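Local coordinates for SusD-like protein BACOVA_02651 (Bacteroides ovatus, PDB 5E75) that binds polysaccharide at the cell surface and probably captures xyloglucan before its transport into the periplasm for degradation, at residues Y313-K317 and P338-N342; Q249-L253 and N350-T355; L460-K464 and E474-Y479; N301-K307 and T326-K332; L404-I408 and Y431-M436. One frame throughout, in Å; residues are numbered along the deposited sequence.

Interaction 1. Residues Y313-K317 and P338-N342; sequences YICIK and PDDDN
D340 drives its carboxylate against the backbone of C315 and I316, and the contact unfolds along this one side chain. CB lies 3.7 Å from Y313 O; a water donates to that oxygen and to D340 O and so ties the two backbones. CG stands beside the backbone N (chi1 -72°), a position that turns the carboxylate toward residues 315-316. There OD1 accepts from I316 N at 2.8 Å, almost straight at 169°, and OD2 accepts from C315 N at 2.9 Å; both donors arrive above the carboxylate plane. D340 is the centre of an inverse gamma turn, in the long loop before strand 355-359, and I316 starts a 3-10 turn; a short acid suits the spot because its two oxygens can serve successive amides. OD1 further accepts from a water bound to K317 N, and OD2 is shared with the amide of G337. An asparagine at D340 would probably leave one of the two amides facing an NH2 group, without its acceptor. I316 extends CD1 to 3.6 Å from D341 OD2, while K317, bent at chi3, swings NZ to D339 OD2 in a salt bridge of uncertain length, that oxygen being less surely placed.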
# COMPACT_ATOMS: atom_id res chain seq x y z
N TYR A 313 -12.83 19.59 -8.37
CA TYR A 313 -12.22 18.84 -9.46
C TYR A 313 -12.94 17.53 -9.79
O TYR A 313 -12.47 16.72 -10.60
CB TYR A 313 -10.74 18.58 -9.12
CG TYR A 313 -10.47 17.80 -7.85
CD1 TYR A 313 -10.32 18.44 -6.62
CD2 TYR A 313 -10.34 16.43 -7.88
CE1 TYR A 313 -10.06 17.73 -5.45
CE2 TYR A 313 -10.09 15.70 -6.72
CZ TYR A 313 -9.95 16.36 -5.51
OH TYR A 313 -9.68 15.61 -4.38
N ILE A 314 -14.10 17.34 -9.15
CA ILE A 314 -15.01 16.24 -9.44
C ILE A 314 -16.32 16.87 -9.93
O ILE A 314 -16.75 17.88 -9.38
CB ILE A 314 -15.28 15.39 -8.17
CG1 ILE A 314 -13.97 14.83 -7.59
CG2 ILE A 314 -16.28 14.27 -8.46
CD1 ILE A 314 -13.26 13.83 -8.51
N CYS A 315 -16.94 16.30 -10.97
CA CYS A 315 -18.13 16.89 -11.59
C CYS A 315 -17.85 18.32 -12.00
O CYS A 315 -18.63 19.24 -11.71
CB CYS A 315 -19.33 16.85 -10.65
SG CYS A 315 -19.73 15.21 -10.11
N ILE A 316 -16.73 18.50 -12.70
CA ILE A 316 -16.26 19.84 -13.06
C ILE A 316 -17.28 20.57 -13.95
O ILE A 316 -17.46 21.78 -13.81
CB ILE A 316 -14.89 19.76 -13.78
CG1 ILE A 316 -13.80 19.22 -12.84
CG2 ILE A 316 -14.48 21.13 -14.32
CD1 ILE A 316 -12.47 18.94 -13.53
N LYS A 317 -17.94 19.83 -14.84
CA LYS A 317 -18.96 20.41 -15.73
C LYS A 317 -20.23 20.84 -15.01
O LYS A 317 -21.06 21.53 -15.60
CB LYS A 317 -19.36 19.41 -16.82
CG LYS A 317 -18.28 19.07 -17.81
CD LYS A 317 -18.78 18.04 -18.83
CE LYS A 317 -19.29 16.76 -18.16
NZ LYS A 317 -19.60 15.71 -19.17
N PRO A 338 -15.26 10.61 -16.78
CA PRO A 338 -14.36 10.70 -17.93
C PRO A 338 -13.88 12.12 -18.22
O PRO A 338 -12.72 12.30 -18.62
CB PRO A 338 -15.24 10.19 -19.07
CG PRO A 338 -16.22 9.29 -18.42
CD PRO A 338 -16.50 9.87 -17.08
N ASP A 339 -14.73 13.12 -18.02
CA ASP A 339 -14.37 14.49 -18.37
C ASP A 339 -13.80 15.31 -17.24
O ASP A 339 -13.56 16.50 -17.42
CB ASP A 339 -15.58 15.24 -18.89
CG ASP A 339 -16.17 14.60 -20.10
OD1 ASP A 339 -15.41 13.99 -20.87
OD2 ASP A 339 -17.38 14.73 -20.25
N ASP A 340 -13.59 14.70 -16.07
CA ASP A 340 -13.02 15.43 -14.93
C ASP A 340 -11.48 15.45 -15.00
O ASP A 340 -10.78 14.94 -14.12
CB ASP A 340 -13.50 14.83 -13.61
CG ASP A 340 -14.97 15.13 -13.33
OD1 ASP A 340 -15.46 16.20 -13.78
OD2 ASP A 340 -15.63 14.30 -12.66
N ASP A 341 -10.97 16.06 -16.07
CA ASP A 341 -9.54 16.08 -16.37
C ASP A 341 -8.98 14.66 -16.44
O ASP A 341 -7.82 14.43 -16.08
CB ASP A 341 -8.77 16.97 -15.37
CG ASP A 341 -9.15 18.44 -15.46
OD1 ASP A 341 -9.62 18.89 -16.54
OD2 ASP A 341 -8.95 19.16 -14.46
N ASN A 342 -9.78 13.71 -16.91
CA ASN A 342 -9.34 12.32 -17.07
C ASN A 342 -9.18 11.88 -18.53
O ASN A 342 -8.95 10.70 -18.79
CB ASN A 342 -10.30 11.38 -16.34
CG ASN A 342 -10.17 11.49 -14.83
OD1 ASN A 342 -9.05 11.49 -14.31
ND2 ASN A 342 -11.29 11.62 -14.14
O HOH W 1 -10.13 15.98 -11.66
O HOH W 2 -17.21 17.03 -15.63

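Interaction 2. Residues Q249-L253 and N350-T355; sequences QWVPL and NSPLNT
W250 and T355 make the firm part of this contact: the indole NE1 donates to T355 OG1 at 2.9 Å, nearly straight at 165°, with the hydroxyl lying in the ring plane at its edge. The same edge meets L353 O, 3.3 Å from W250 CD1, so a flat ring with one N-H is wedged along the backbone of 353-355. Tryptophan fits because it joins a large apolar surface to a single donor; OG1 is gripped again by N36 OD1. A phenylalanine at W250 would probably leave T355 OG1 without its indole donor and open a gap beside L353 O. At the other end N350 ND2 donates to P252 O at 3.1 Å, in the carbonyl plane and on a lone pair, while N350 OD1 rests 3.6 Å from P252 CB. N350 gets there with CG anti to its backbone N (chi1 -161°). Between these ends S351 OG accepts from L353 N, an ST turn that shapes the 350-355 segment.

The side of Q249 and N354 is looser. W250 N reaches N354 OD1 only weakly at 3.4 Å, and N354 ND2 gives an equally weak bond to Q249 OE1, whose stronger partner is N240. One water joins W250 O and N354 OD1 on this side; another donates to P352 O and only weakly reaches W250 O. In the fold, the 249-253 loop follows directly on strand 244-248, and T355, which opens strand 355-359, bonds through its backbone to M248 of that strand and so holds the two segments side by side.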
# COMPACT_ATOMS: atom_id res chain seq x y z
N GLN A 249 1.95 0.97 -13.28
CA GLN A 249 1.76 1.86 -14.42
C GLN A 249 0.64 1.35 -15.32
O GLN A 249 0.88 0.63 -16.30
CB GLN A 249 3.07 1.95 -15.21
CG GLN A 249 4.23 2.47 -14.40
CD GLN A 249 4.07 3.93 -14.03
OE1 GLN A 249 3.63 4.75 -14.83
NE2 GLN A 249 4.44 4.26 -12.80
N TRP A 250 -0.58 1.72 -15.00
CA TRP A 250 -1.73 1.17 -15.71
C TRP A 250 -1.94 1.84 -17.08
O TRP A 250 -1.55 2.99 -17.29
CB TRP A 250 -2.98 1.23 -14.83
CG TRP A 250 -2.77 0.50 -13.54
CD1 TRP A 250 -2.78 1.03 -12.28
CD2 TRP A 250 -2.49 -0.90 -13.38
NE1 TRP A 250 -2.53 0.06 -11.35
CE2 TRP A 250 -2.34 -1.14 -11.99
CE3 TRP A 250 -2.35 -1.97 -14.26
CZ2 TRP A 250 -2.05 -2.39 -11.48
CZ3 TRP A 250 -2.06 -3.22 -13.75
CH2 TRP A 250 -1.92 -3.42 -12.37
N VAL A 251 -2.53 1.07 -17.99
CA VAL A 251 -2.72 1.48 -19.38
C VAL A 251 -4.21 1.38 -19.70
O VAL A 251 -4.67 0.37 -20.25
CB VAL A 251 -1.94 0.58 -20.38
CG1 VAL A 251 -2.07 1.12 -21.80
CG2 VAL A 251 -0.46 0.46 -19.98
N PRO A 252 -4.99 2.42 -19.37
CA PRO A 252 -6.45 2.36 -19.51
C PRO A 252 -6.95 2.06 -20.93
O PRO A 252 -8.00 1.43 -21.08
CB PRO A 252 -6.91 3.74 -19.05
CG PRO A 252 -5.72 4.61 -19.17
CD PRO A 252 -4.53 3.75 -18.93
N LEU A 253 -6.21 2.49 -21.94
CA LEU A 253 -6.59 2.21 -23.33
C LEU A 253 -5.85 1.00 -23.90
O LEU A 253 -5.82 0.81 -25.11
CB LEU A 253 -6.35 3.45 -24.20
CG LEU A 253 -7.02 4.74 -23.70
CD1 LEU A 253 -6.73 5.90 -24.63
CD2 LEU A 253 -8.52 4.55 -23.53
N ASN A 350 -12.29 0.38 -14.84
CA ASN A 350 -11.15 0.92 -15.57
C ASN A 350 -10.82 2.33 -15.10
O ASN A 350 -11.44 3.31 -15.52
CB ASN A 350 -11.41 0.91 -17.08
CG ASN A 350 -10.14 1.01 -17.88
OD1 ASN A 350 -9.12 1.47 -17.39
ND2 ASN A 350 -10.19 0.56 -19.13
N SER A 351 -9.85 2.40 -14.19
CA SER A 351 -9.40 3.66 -13.61
C SER A 351 -8.10 4.10 -14.26
O SER A 351 -7.23 3.27 -14.51
CB SER A 351 -9.12 3.49 -12.12
OG SER A 351 -8.49 4.64 -11.60
N PRO A 352 -7.94 5.41 -14.50
CA PRO A 352 -6.71 5.96 -15.07
C PRO A 352 -5.60 6.21 -14.05
O PRO A 352 -4.50 6.62 -14.42
CB PRO A 352 -7.19 7.28 -15.66
CG PRO A 352 -8.23 7.73 -14.74
CD PRO A 352 -8.96 6.46 -14.32
N LEU A 353 -5.86 5.97 -12.77
CA LEU A 353 -4.86 6.22 -11.76
C LEU A 353 -3.84 5.11 -11.67
O LEU A 353 -4.17 3.92 -11.75
CB LEU A 353 -5.53 6.38 -10.40
CG LEU A 353 -6.56 7.50 -10.32
CD1 LEU A 353 -7.25 7.44 -8.99
CD2 LEU A 353 -5.93 8.86 -10.52
N ASN A 354 -2.58 5.50 -11.49
CA ASN A 354 -1.57 4.54 -11.11
C ASN A 354 -1.83 4.03 -9.69
O ASN A 354 -2.59 4.67 -8.93
CB ASN A 354 -0.17 5.17 -11.17
CG ASN A 354 0.37 5.29 -12.58
OD1 ASN A 354 -0.17 4.71 -13.53
ND2 ASN A 354 1.44 6.05 -12.72
N THR A 355 -1.21 2.90 -9.34
CA THR A 355 -1.28 2.40 -7.96
C THR A 355 0.08 2.61 -7.31
O THR A 355 1.07 2.01 -7.70
CB THR A 355 -1.62 0.90 -7.91
OG1 THR A 355 -2.88 0.67 -8.57
CG2 THR A 355 -1.73 0.39 -6.48
O HOH W 3 -3.20 6.03 -16.91
O HOH W 4 -0.11 5.00 -16.14

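Interaction 3. Residues L460-K464 and E474-Y479; sequences LHFGK and EGPEYY
The H461 ring offers its edge to E474: ND1 donates to OE2 at 2.7 Å in the ring plane, while the carboxylate stands almost perpendicular to the ring and takes the bond from above its own plane. Y479 carries P476 CA over the centre of one face, 3.3 Å above it, and has F462 O at its edge. Y478 has E477 CG over one face, offset toward the rim, with E474 O at the edge.

E474 reaches H461 because CG is anti to the backbone N (chi1 -176°) and the chain stays extended beyond it. H461 NE2 bonds to D455 OD2 as well, so the imidazole lies between two acids and is likely to carry a proton on both nitrogens. A water links E474 OE2 to F462 N. Past this point the backbones meet: G475 N donates to F462 O at 2.9 Å in the carbonyl plane, and G463 faces E474 as an antiparallel non-hydrogen-bonded pair only 4.4 Å apart between CA atoms. A side chain on G463 would run into E474 CA, and the backbone angles of G475 likewise call for glycine. F462 CB lies against Y479 CE1 at 3.7 Å, and K464 crosses Y478 at about a right angle, its CD 3.8 Å from Y478 CD1.

Strand 460-465 runs between strands 451-454 and 472-474 as the middle strand of this antiparallel sheet, whose chain then turns through the 3-10 segment 476-478. F462 and Y479 both press on I286 of helix 286-291, while Y478 leans on L473.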
# COMPACT_ATOMS: atom_id res chain seq x y z
N LEU A 460 -16.49 15.98 13.18
CA LEU A 460 -17.34 14.85 12.85
C LEU A 460 -18.09 14.32 14.07
O LEU A 460 -17.53 14.25 15.16
CB LEU A 460 -16.50 13.72 12.26
CG LEU A 460 -15.87 13.98 10.90
CD1 LEU A 460 -14.99 12.80 10.55
CD2 LEU A 460 -16.91 14.21 9.81
N HIS A 461 -19.36 13.95 13.86
CA HIS A 461 -20.18 13.34 14.90
C HIS A 461 -20.77 12.05 14.35
O HIS A 461 -21.17 11.99 13.18
CB HIS A 461 -21.28 14.30 15.36
CG HIS A 461 -20.73 15.54 16.00
ND1 HIS A 461 -20.57 15.65 17.37
CD2 HIS A 461 -20.29 16.70 15.47
CE1 HIS A 461 -20.05 16.84 17.64
NE2 HIS A 461 -19.87 17.49 16.51
N PHE A 462 -20.78 11.02 15.18
CA PHE A 462 -21.11 9.66 14.78
C PHE A 462 -22.37 9.18 15.50
O PHE A 462 -22.47 9.31 16.72
CB PHE A 462 -19.95 8.70 15.09
CG PHE A 462 -18.63 9.10 14.48
CD1 PHE A 462 -17.79 9.98 15.13
CD2 PHE A 462 -18.23 8.60 13.25
CE1 PHE A 462 -16.58 10.36 14.57
CE2 PHE A 462 -17.03 8.98 12.70
CZ PHE A 462 -16.22 9.86 13.34
N GLY A 463 -23.31 8.63 14.75
CA GLY A 463 -24.54 8.12 15.32
C GLY A 463 -25.51 7.66 14.26
O GLY A 463 -25.15 7.00 13.29
N LYS A 464 -26.79 8.01 14.43
CA LYS A 464 -27.81 7.60 13.49
C LYS A 464 -28.94 8.60 13.52
O LYS A 464 -28.95 9.50 14.35
CB LYS A 464 -28.36 6.21 13.84
CG LYS A 464 -29.21 6.16 15.09
CD LYS A 464 -29.59 4.73 15.44
CE LYS A 464 -30.81 4.26 14.66
NZ LYS A 464 -31.07 2.81 14.86
N GLU A 474 -26.70 10.79 18.75
CA GLU A 474 -25.25 10.70 18.77
C GLU A 474 -24.68 9.68 19.75
O GLU A 474 -25.15 9.55 20.88
CB GLU A 474 -24.64 12.08 19.08
CG GLU A 474 -23.10 12.08 19.03
CD GLU A 474 -22.49 13.47 19.00
OE1 GLU A 474 -23.24 14.46 19.10
OE2 GLU A 474 -21.25 13.56 18.90
N GLY A 475 -23.65 8.95 19.31
CA GLY A 475 -22.80 8.21 20.22
C GLY A 475 -22.78 6.71 19.98
O GLY A 475 -23.60 6.19 19.22
N PRO A 476 -21.83 6.00 20.63
CA PRO A 476 -21.62 4.57 20.41
C PRO A 476 -22.83 3.68 20.65
O PRO A 476 -22.89 2.60 20.06
CB PRO A 476 -20.51 4.23 21.41
CG PRO A 476 -19.80 5.51 21.63
CD PRO A 476 -20.88 6.55 21.60
N GLU A 477 -23.78 4.10 21.47
CA GLU A 477 -24.95 3.28 21.70
C GLU A 477 -25.80 3.17 20.43
O GLU A 477 -26.64 2.27 20.30
CB GLU A 477 -25.79 3.83 22.87
CG GLU A 477 -26.32 5.24 22.68
CD GLU A 477 -25.35 6.33 23.13
OE1 GLU A 477 -24.12 6.11 23.10
OE2 GLU A 477 -25.82 7.42 23.53
N TYR A 478 -25.55 4.06 19.47
CA TYR A 478 -26.30 4.07 18.22
C TYR A 478 -25.53 3.48 17.04
O TYR A 478 -26.03 3.44 15.92
CB TYR A 478 -26.73 5.50 17.88
CG TYR A 478 -27.64 6.08 18.91
CD1 TYR A 478 -28.95 5.64 19.04
CD2 TYR A 478 -27.20 7.07 19.78
CE1 TYR A 478 -29.79 6.17 19.99
CE2 TYR A 478 -28.03 7.60 20.74
CZ TYR A 478 -29.33 7.14 20.84
OH TYR A 478 -30.17 7.67 21.79
N TYR A 479 -24.31 3.02 17.29
CA TYR A 479 -23.54 2.33 16.26
C TYR A 479 -24.16 0.98 15.98
O TYR A 479 -24.85 0.41 16.83
CB TYR A 479 -22.08 2.09 16.68
CG TYR A 479 -21.24 3.31 16.99
CD1 TYR A 479 -21.70 4.61 16.78
CD2 TYR A 479 -19.96 3.15 17.51
CE1 TYR A 479 -20.91 5.70 17.09
CE2 TYR A 479 -19.17 4.23 17.81
CZ TYR A 479 -19.65 5.50 17.60
OH TYR A 479 -18.85 6.56 17.91
O HOH W 5 -19.72 11.52 17.81

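Interaction 4. Residues N301-K307 and T326-K332; sequences NATFFTK and TASPIKK
F305 keeps CG beside its backbone N (chi1 -65°), which turns the ring under K331 CB; K331, with CG anti to its own N (chi1 169°) and a bend at chi2, carries CD on to 3.5 Å from F305 CZ. K331 CB lies over the ring centre, 4.0 Å from the F305 centroid and 13° off the normal, a CH-pi contact. A long aliphatic chain suits the place because it covers the ring and still takes its ammonium away, to V334 O and to a water that also binds A302 O.

The backbones are knit beside it. T303 O, near the C-terminal part of helix 297-303, accepts from K331 N at 2.8 Å and from K332 N at 3.1 Å, both from the same face of its carbonyl plane. F305 N donates to P329 O at 2.9 Å, nearly along the C=O axis, and F304 and I330 form a single bridge. P329 CG, 3.9 Å from F305 CB, lengthens the apolar patch. F305 O is buried without a hydrogen-bond partner and has a CA-H...O contact from S328 CA at 3.2 Å.

F304 packs on M288 and L289 of helix 286-291, and T306 OG1 and K307 O bond K454 of strand 451-454, so the contact ties the loop before strand 355-359 to both. K332 runs beside T303, CB against A302 O and CE near T303 OG1; its NZ bonds G416 O and Y230 OH and pairs with E418, which probably offsets the cost of burying the charge.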
# COMPACT_ATOMS: atom_id res chain seq x y z
N ASN A 301 -10.40 14.83 3.27
CA ASN A 301 -11.28 14.97 2.10
C ASN A 301 -10.75 14.22 0.88
O ASN A 301 -11.55 13.70 0.07
CB ASN A 301 -11.47 16.45 1.71
CG ASN A 301 -12.39 17.20 2.64
OD1 ASN A 301 -13.13 16.61 3.42
ND2 ASN A 301 -12.35 18.53 2.55
N ALA A 302 -9.43 14.19 0.72
CA ALA A 302 -8.86 13.49 -0.42
C ALA A 302 -8.94 11.98 -0.27
O ALA A 302 -8.68 11.24 -1.22
CB ALA A 302 -7.41 13.91 -0.66
N THR A 303 -9.27 11.51 0.92
CA THR A 303 -9.33 10.07 1.18
C THR A 303 -10.77 9.53 1.23
O THR A 303 -11.07 8.49 0.61
CB THR A 303 -8.55 9.69 2.46
OG1 THR A 303 -7.22 10.21 2.36
CG2 THR A 303 -8.46 8.20 2.60
N PHE A 304 -11.65 10.22 1.96
CA PHE A 304 -13.06 9.85 2.08
C PHE A 304 -13.96 11.05 1.88
O PHE A 304 -13.66 12.14 2.35
CB PHE A 304 -13.37 9.27 3.48
CG PHE A 304 -12.54 8.08 3.83
CD1 PHE A 304 -12.79 6.84 3.25
CD2 PHE A 304 -11.49 8.20 4.73
CE1 PHE A 304 -12.00 5.74 3.56
CE2 PHE A 304 -10.70 7.12 5.05
CZ PHE A 304 -10.95 5.87 4.46
N PHE A 305 -15.10 10.83 1.24
CA PHE A 305 -16.19 11.81 1.21
C PHE A 305 -16.83 11.84 2.60
O PHE A 305 -17.06 10.79 3.18
CB PHE A 305 -17.26 11.39 0.21
CG PHE A 305 -16.80 11.38 -1.24
CD1 PHE A 305 -16.65 12.57 -1.94
CD2 PHE A 305 -16.57 10.18 -1.92
CE1 PHE A 305 -16.26 12.57 -3.26
CE2 PHE A 305 -16.17 10.20 -3.24
CZ PHE A 305 -16.03 11.39 -3.91
N THR A 306 -17.11 13.02 3.14
CA THR A 306 -17.98 13.14 4.31
C THR A 306 -18.93 14.30 4.07
O THR A 306 -18.67 15.15 3.22
CB THR A 306 -17.20 13.35 5.63
OG1 THR A 306 -16.38 14.52 5.54
CG2 THR A 306 -16.33 12.12 5.97
N LYS A 307 -20.03 14.32 4.81
CA LYS A 307 -21.15 15.22 4.51
C LYS A 307 -20.73 16.68 4.36
O LYS A 307 -20.11 17.25 5.25
CB LYS A 307 -22.20 15.10 5.60
CG LYS A 307 -23.51 15.81 5.26
CD LYS A 307 -24.57 15.50 6.29
CE LYS A 307 -25.94 15.91 5.79
NZ LYS A 307 -26.99 15.62 6.79
N THR A 326 -24.61 10.74 4.26
CA THR A 326 -24.26 10.75 5.68
C THR A 326 -23.38 9.58 6.05
O THR A 326 -23.34 9.16 7.19
CB THR A 326 -25.52 10.74 6.58
OG1 THR A 326 -26.26 9.53 6.37
CG2 THR A 326 -26.41 11.93 6.26
N ALA A 327 -22.66 9.06 5.07
CA ALA A 327 -21.71 7.98 5.28
C ALA A 327 -20.28 8.47 4.99
O ALA A 327 -19.98 9.65 5.20
CB ALA A 327 -22.09 6.80 4.44
N SER A 328 -19.39 7.58 4.56
CA SER A 328 -17.99 7.94 4.40
C SER A 328 -17.36 7.17 3.23
O SER A 328 -16.33 6.51 3.39
CB SER A 328 -17.24 7.73 5.72
OG SER A 328 -17.52 6.46 6.27
N PRO A 329 -17.97 7.24 2.05
CA PRO A 329 -17.44 6.46 0.93
C PRO A 329 -16.05 6.92 0.50
O PRO A 329 -15.59 8.03 0.79
CB PRO A 329 -18.49 6.66 -0.16
CG PRO A 329 -19.19 7.96 0.16
CD PRO A 329 -19.16 8.04 1.66
N ILE A 330 -15.38 6.03 -0.22
CA ILE A 330 -14.01 6.26 -0.64
C ILE A 330 -13.92 7.41 -1.66
O ILE A 330 -14.67 7.44 -2.64
CB ILE A 330 -13.42 4.96 -1.24
CG1 ILE A 330 -13.39 3.83 -0.20
CG2 ILE A 330 -12.02 5.21 -1.80
CD1 ILE A 330 -13.15 2.46 -0.80
N LYS A 331 -12.97 8.32 -1.44
CA LYS A 331 -12.59 9.32 -2.44
C LYS A 331 -11.26 8.97 -3.13
O LYS A 331 -11.13 9.11 -4.34
CB LYS A 331 -12.49 10.72 -1.83
CG LYS A 331 -11.83 11.78 -2.77
CD LYS A 331 -12.62 12.05 -4.04
CE LYS A 331 -11.75 12.71 -5.11
NZ LYS A 331 -10.75 11.77 -5.65
N LYS A 332 -10.27 8.51 -2.38
CA LYS A 332 -8.99 8.16 -2.97
C LYS A 332 -9.09 6.93 -3.84
O LYS A 332 -9.46 5.87 -3.37
CB LYS A 332 -7.94 7.95 -1.89
CG LYS A 332 -6.54 7.82 -2.45
CD LYS A 332 -5.47 7.66 -1.36
CE LYS A 332 -5.32 8.89 -0.48
NZ LYS A 332 -4.30 8.65 0.60
O HOH W 6 -8.45 11.55 -3.96
O HOH W 7 -20.57 12.08 6.33

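Interaction 5. Residues L404-I408 and Y431-M436; sequences LDDII and YLPDKM
Helix 404-415 meets the junction between helices 421-431 and 433-441; L404, D405 and I408 face Y431, L432, K435 and M436. Even the closest CA atoms, D405 CA and K435 CA, are 10.5 Å apart, so only side chains bridge the interface. L404 CD2 and L432 CD1 approach tip to tip at 3.8 Å. The same L404 methyl lies 4.1 Å from Y431 CE2, and L432 CG sits over the centre of the Y431 ring, so the leucine backs one face of the ring. Branched leucines suit this: each offers one methyl across the gap, and L404 swings CG to the far side of its backbone N (chi1 -177°), which carries CD2 across to L432.

One helical turn on, I408 CD1 rests 4.3 Å from M436 SD, the flexible thioether fitting against a stiffer branched chain. K435 fills the span between these apolar pairs. Its chain runs extended as far as CE, 4.1 Å from I408 CD1, then bends at chi4 (65°) to bring NZ onto D405 OD1. That salt bridge is 2.7 Å long and uses the syn lone pair of the oxygen; D405 is exposed, so the ion pair marks the outer edge of the contact. W428 of helix 421-431 also touches L404, I408 and M436, extending the apolar cluster.

An apolar strip spaced at i and i+4, edged by a lysine-aspartate pair, is the usual pattern where amphipathic helices pack against each other, and is consistent with the largely helical, TPR-clan build of SusD-family proteins.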
# COMPACT_ATOMS: atom_id res chain seq x y z
N LEU A 404 6.41 6.94 18.94
CA LEU A 404 5.94 5.93 18.01
C LEU A 404 4.43 6.10 17.77
O LEU A 404 3.94 5.91 16.65
CB LEU A 404 6.27 4.53 18.51
CG LEU A 404 5.87 3.40 17.55
CD1 LEU A 404 6.63 3.47 16.22
CD2 LEU A 404 6.07 2.05 18.22
N ASP A 405 3.67 6.47 18.80
CA ASP A 405 2.24 6.68 18.62
C ASP A 405 1.94 7.80 17.62
O ASP A 405 0.98 7.71 16.85
CB ASP A 405 1.57 6.98 19.96
CG ASP A 405 1.50 5.76 20.86
OD1 ASP A 405 1.51 4.62 20.36
OD2 ASP A 405 1.41 5.96 22.09
N ASP A 406 2.76 8.84 17.61
CA ASP A 406 2.59 9.92 16.65
C ASP A 406 2.87 9.42 15.24
O ASP A 406 2.19 9.81 14.29
CB ASP A 406 3.53 11.10 16.95
CG ASP A 406 3.19 11.81 18.23
OD1 ASP A 406 2.02 12.18 18.42
OD2 ASP A 406 4.12 12.00 19.04
N ILE A 407 3.86 8.55 15.11
CA ILE A 407 4.22 8.00 13.80
C ILE A 407 3.14 7.07 13.27
O ILE A 407 2.80 7.14 12.08
CB ILE A 407 5.59 7.30 13.85
CG1 ILE A 407 6.65 8.36 14.14
CG2 ILE A 407 5.88 6.57 12.55
CD1 ILE A 407 8.04 7.85 14.37
N ILE A 408 2.57 6.25 14.13
CA ILE A 408 1.50 5.35 13.73
C ILE A 408 0.33 6.16 13.18
O ILE A 408 -0.22 5.86 12.12
CB ILE A 408 1.04 4.41 14.87
CG1 ILE A 408 2.17 3.43 15.22
CG2 ILE A 408 -0.25 3.67 14.50
CD1 ILE A 408 1.95 2.67 16.54
N TYR A 431 7.37 -6.31 16.02
CA TYR A 431 8.24 -5.56 16.93
C TYR A 431 7.70 -5.48 18.37
O TYR A 431 8.39 -5.84 19.33
CB TYR A 431 8.43 -4.18 16.32
CG TYR A 431 9.01 -3.06 17.17
CD1 TYR A 431 10.01 -3.28 18.11
CD2 TYR A 431 8.59 -1.76 16.96
CE1 TYR A 431 10.53 -2.21 18.86
CE2 TYR A 431 9.10 -0.71 17.69
CZ TYR A 431 10.07 -0.93 18.62
OH TYR A 431 10.54 0.15 19.31
N LEU A 432 6.45 -5.02 18.51
CA LEU A 432 5.79 -4.84 19.81
C LEU A 432 4.43 -5.54 19.76
O LEU A 432 3.39 -4.90 19.64
CB LEU A 432 5.64 -3.34 20.11
CG LEU A 432 6.93 -2.55 20.28
CD1 LEU A 432 6.64 -1.06 20.40
CD2 LEU A 432 7.73 -3.03 21.50
N PRO A 433 4.44 -6.87 19.84
CA PRO A 433 3.18 -7.60 19.65
C PRO A 433 2.09 -7.29 20.66
O PRO A 433 0.93 -7.16 20.29
CB PRO A 433 3.59 -9.08 19.72
CG PRO A 433 4.98 -9.07 20.32
CD PRO A 433 5.59 -7.79 19.88
N ASP A 434 2.44 -7.14 21.93
CA ASP A 434 1.42 -6.88 22.93
C ASP A 434 0.80 -5.51 22.70
O ASP A 434 -0.42 -5.37 22.77
CB ASP A 434 2.00 -7.02 24.34
CG ASP A 434 2.38 -8.45 24.67
OD1 ASP A 434 1.65 -9.37 24.26
OD2 ASP A 434 3.43 -8.65 25.31
N LYS A 435 1.62 -4.50 22.44
CA LYS A 435 1.08 -3.18 22.13
C LYS A 435 0.13 -3.25 20.94
O LYS A 435 -0.96 -2.68 20.96
CB LYS A 435 2.21 -2.20 21.80
CG LYS A 435 1.74 -0.82 21.33
CD LYS A 435 2.90 0.02 20.80
CE LYS A 435 2.44 1.41 20.37
NZ LYS A 435 1.94 2.19 21.54
N MET A 436 0.56 -3.90 19.87
CA MET A 436 -0.27 -3.89 18.67
C MET A 436 -1.53 -4.74 18.76
O MET A 436 -2.54 -4.39 18.18
CB MET A 436 0.56 -4.27 17.44
CG MET A 436 1.66 -3.27 17.12
SD MET A 436 1.17 -1.53 17.12
CE MET A 436 -0.06 -1.51 15.83

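From the N terminus, the chain first passes Q249-L253, which waits about a hundred residues for N350-T355 to close interaction 2. Interactions 4 and 1 both lie within that span. They cross each other, since 313-317 falls between the two segments of interaction 4 and 338-342 follows it; they touch where Y313 and I314 pack on K331. Interaction 1 also meets interaction 2, N342 against P352. Next, interaction 5 closes its loop among the helices, on the opposite side of the chain's centre from interactions 1 and 2. Interaction 3 comes last and closes a short loop, joining the sheet's middle strand to the end of its neighbour 472-474 and the loop that follows; L460 there touches T306 of interaction 4.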